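Local coordinates for type II restriction enzyme NgoMIV (Neisseria gonorrhoeae, PDB 1FIU), which recognises the double-stranded DNA sequence 5'-GCCGGC-3' as a homotetramer and cleaves it after the first G in a magnesium-dependent reaction, at residues Q78-K83 / D279-L284. Sequence-based numbering, arbitrary orientation.
Sequences QSAFEK and DLPLDL
P281 lays the CB–CG side of its ring against the methyl of A80: A80 CB lies 3.4 Å from P281 CG, tighter than an ordinary van der Waals contact, and 3.7 Å from P281 CB. The CA atoms of F81 and P281 come within 5.0 Å of each other, and the groups that meet beside them, the A80 methyl and the proline ring, are small. F81 reaches past the proline along the short helix 280-283. Its CG is anti to the backbone N (chi1 -169°), beside its own carbonyl carbon, and the end of the ring comes nearer to 279-284 than the direction of its CB bond alone would bring it. P281 O sits at the edge of the F81 ring, near the ring plane, 3.6 Å from F81 CD1. Farther out, F81 CE1 is 3.6 Å from L284 O, which approaches obliquely, and 3.8 Å from L284 CB. The F81 and L284 side chains cross at about a right angle, and on the leucine side chain CB makes the touch. The contact belongs to the PD-(D/E)XK nuclease fold: it packs the C-terminal end of helix 62-81 against the short helix that follows strand 274-276, an outermost strand of the mixed central sheet within this chain. P281 also packs on F76 and L284 on V77, both of helix 62-81, while F5 of helix 4-18 touches A80 and W92 meets F81 edge-to-face. All four touching residues are buried, and the L284 side chain lies about 11 Å from that of the magnesium ligand C186. On the side of helix 280-283 turned from helix 62-81, D283 OD2 forms a salt bridge with K275 and a hydrogen bond with Y242 OH; its OD1 accepts a hydrogen bond from the backbone N of S169 of the second subunit.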
ATOM      1  N   GLN I  78      23.621   8.426 -18.656  1.00 18.25           N
ATOM      2  CA  GLN I  78      23.515   9.553 -19.574  1.00 22.01           C
ATOM      3  C   GLN I  78      24.067   9.210 -20.957  1.00 21.38           C
ATOM      4  O   GLN I  78      23.405   9.401 -21.980  1.00 22.31           O
ATOM      5  CB  GLN I  78      24.274  10.741 -19.000  1.00 23.81           C
ATOM      6  CG  GLN I  78      24.116  12.035 -19.790  1.00 30.85           C
ATOM      7  CD  GLN I  78      24.960  13.158 -19.201  1.00 38.40           C
ATOM      8  OE1 GLN I  78      26.178  13.023 -19.060  1.00 46.06           O
ATOM      9  NE2 GLN I  78      24.318  14.270 -18.851  1.00 42.71           N
ATOM     10  N   SER I  79      25.272   8.648 -20.986  1.00 21.68           N
ATOM     11  CA  SER I  79      25.911   8.318 -22.248  1.00 22.54           C
ATOM     12  C   SER I  79      25.214   7.229 -23.055  1.00 22.79           C
ATOM     13  O   SER I  79      25.059   7.348 -24.275  1.00 23.83           O
ATOM     14  CB  SER I  79      27.378   7.934 -21.976  1.00 26.62           C
ATOM     15  OG  SER I  79      28.114   7.924 -23.183  1.00 35.44           O
ATOM     16  N   ALA I  80      24.797   6.147 -22.405  1.00 20.53           N
ATOM     17  CA  ALA I  80      24.146   5.069 -23.131  1.00 19.88           C
ATOM     18  C   ALA I  80      22.708   5.417 -23.570  1.00 19.47           C
ATOM     19  O   ALA I  80      22.300   5.115 -24.694  1.00 20.23           O
ATOM     20  CB  ALA I  80      24.151   3.777 -22.277  1.00 18.22           C
ATOM     21  N   PHE I  81      21.951   6.079 -22.688  1.00 19.55           N
ATOM     22  CA  PHE I  81      20.571   6.419 -23.014  1.00 18.29           C
ATOM     23  C   PHE I  81      20.487   7.406 -24.169  1.00 18.26           C
ATOM     24  O   PHE I  81      19.531   7.378 -24.968  1.00 19.70           O
ATOM     25  CB  PHE I  81      19.867   6.988 -21.765  1.00 17.05           C
ATOM     26  CG  PHE I  81      18.375   7.121 -21.924  1.00 15.30           C
ATOM     27  CD1 PHE I  81      17.584   6.015 -22.222  1.00 16.34           C
ATOM     28  CD2 PHE I  81      17.762   8.361 -21.761  1.00 19.52           C
ATOM     29  CE1 PHE I  81      16.197   6.135 -22.357  1.00 20.91           C
ATOM     30  CE2 PHE I  81      16.383   8.492 -21.890  1.00 19.92           C
ATOM     31  CZ  PHE I  81      15.598   7.384 -22.188  1.00 21.32           C
ATOM     32  N   GLU I  82      21.496   8.264 -24.257  1.00 20.02           N
ATOM     33  CA  GLU I  82      21.569   9.252 -25.329  1.00 22.38           C
ATOM     34  C   GLU I  82      21.542   8.582 -26.707  1.00 23.64           C
ATOM     35  O   GLU I  82      21.070   9.178 -27.682  1.00 24.00           O
ATOM     36  CB  GLU I  82      22.837  10.096 -25.183  1.00 26.57           C
ATOM     37  CG  GLU I  82      22.949  11.207 -26.216  1.00 38.87           C
ATOM     38  CD  GLU I  82      24.152  12.113 -25.984  1.00 49.31           C
ATOM     39  OE1 GLU I  82      25.053  11.738 -25.197  1.00 52.37           O
ATOM     40  OE2 GLU I  82      24.201  13.203 -26.599  1.00 56.63           O
ATOM     41  N   LYS I  83      22.018   7.335 -26.791  1.00 23.63           N
ATOM     42  CA  LYS I  83      22.055   6.613 -28.064  1.00 22.88           C
ATOM     43  C   LYS I  83      20.734   5.941 -28.437  1.00 21.16           C
ATOM     44  O   LYS I  83      20.610   5.323 -29.498  1.00 22.14           O
ATOM     45  CB  LYS I  83      23.191   5.571 -28.035  1.00 24.56           C
ATOM     46  CG  LYS I  83      24.542   6.224 -27.764  1.00 27.67           C
ATOM     47  CD  LYS I  83      25.697   5.243 -27.776  1.00 32.93           C
ATOM     48  CE  LYS I  83      27.031   5.991 -27.599  1.00 34.47           C
ATOM     49  NZ  LYS I  83      27.269   6.987 -28.709  1.00 37.40           N
ATOM     50  N   ASP I 279      21.688  -3.472 -19.104  1.00 16.99           N
ATOM     51  CA  ASP I 279      20.269  -3.616 -19.439  1.00 18.09           C
ATOM     52  C   ASP I 279      19.505  -2.340 -19.078  1.00 17.93           C
ATOM     53  O   ASP I 279      18.404  -2.078 -19.604  1.00 17.71           O
ATOM     54  CB  ASP I 279      19.676  -4.773 -18.637  1.00 18.71           C
ATOM     55  CG  ASP I 279      20.204  -6.107 -19.091  1.00 22.11           C
ATOM     56  OD1 ASP I 279      20.041  -6.381 -20.288  1.00 19.13           O
ATOM     57  OD2 ASP I 279      20.775  -6.859 -18.265  1.00 19.79           O
ATOM     58  N   LEU I 280      20.094  -1.536 -18.203  1.00 16.57           N
ATOM     59  CA  LEU I 280      19.387  -0.350 -17.722  1.00 17.55           C
ATOM     60  C   LEU I 280      19.007   0.701 -18.763  1.00 17.56           C
ATOM     61  O   LEU I 280      17.838   1.130 -18.810  1.00 17.72           O
ATOM     62  CB  LEU I 280      20.154   0.301 -16.562  1.00 18.64           C
ATOM     63  CG  LEU I 280      19.443   1.517 -15.942  1.00 18.27           C
ATOM     64  CD1 LEU I 280      18.007   1.146 -15.521  1.00 17.78           C
ATOM     65  CD2 LEU I 280      20.245   2.017 -14.749  1.00 20.24           C
ATOM     66  N   PRO I 281      19.955   1.139 -19.612  1.00 18.43           N
ATOM     67  CA  PRO I 281      19.581   2.156 -20.615  1.00 18.83           C
ATOM     68  C   PRO I 281      18.402   1.725 -21.481  1.00 19.00           C
ATOM     69  O   PRO I 281      17.456   2.492 -21.682  1.00 19.55           O
ATOM     70  CB  PRO I 281      20.859   2.328 -21.431  1.00 20.33           C
ATOM     71  CG  PRO I 281      21.944   2.000 -20.443  1.00 18.39           C
ATOM     72  CD  PRO I 281      21.382   0.792 -19.723  1.00 16.62           C
ATOM     73  N   LEU I 282      18.421   0.484 -21.969  1.00 18.52           N
ATOM     74  CA  LEU I 282      17.307  -0.006 -22.784  1.00 19.42           C
ATOM     75  C   LEU I 282      16.016  -0.151 -21.966  1.00 19.52           C
ATOM     76  O   LEU I 282      14.921   0.093 -22.483  1.00 17.77           O
ATOM     77  CB  LEU I 282      17.663  -1.353 -23.443  1.00 22.39           C
ATOM     78  CG  LEU I 282      18.269  -1.257 -24.844  1.00 23.59           C
ATOM     79  CD1 LEU I 282      18.853  -2.620 -25.234  1.00 24.40           C
ATOM     80  CD2 LEU I 282      17.200  -0.809 -25.863  1.00 24.09           C
ATOM     81  N   ASP I 283      16.120  -0.552 -20.693  1.00 17.24           N
ATOM     82  CA  ASP I 283      14.912  -0.670 -19.879  1.00 13.52           C
ATOM     83  C   ASP I 283      14.299   0.726 -19.623  1.00 16.68           C
ATOM     84  O   ASP I 283      13.104   0.839 -19.410  1.00 18.62           O
ATOM     85  CB  ASP I 283      15.206  -1.391 -18.562  1.00 17.11           C
ATOM     86  CG  ASP I 283      15.193  -2.909 -18.726  1.00 20.67           C
ATOM     87  OD1 ASP I 283      14.860  -3.381 -19.834  1.00 18.05           O
ATOM     88  OD2 ASP I 283      15.491  -3.610 -17.745  1.00 18.16           O
ATOM     89  N   LEU I 284      15.118   1.774 -19.653  1.00 17.45           N
ATOM     90  CA  LEU I 284      14.599   3.133 -19.487  1.00 14.89           C
ATOM     91  C   LEU I 284      13.921   3.620 -20.785  1.00 18.35           C
ATOM     92  O   LEU I 284      13.335   4.705 -20.817  1.00 17.55           O
ATOM     93  CB  LEU I 284      15.740   4.087 -19.134  1.00 17.57           C
ATOM     94  CG  LEU I 284      16.360   3.925 -17.736  1.00 19.77           C
ATOM     95  CD1 LEU I 284      17.522   4.897 -17.606  1.00 19.61           C
ATOM     96  CD2 LEU I 284      15.333   4.175 -16.637  1.00 18.79           C
TER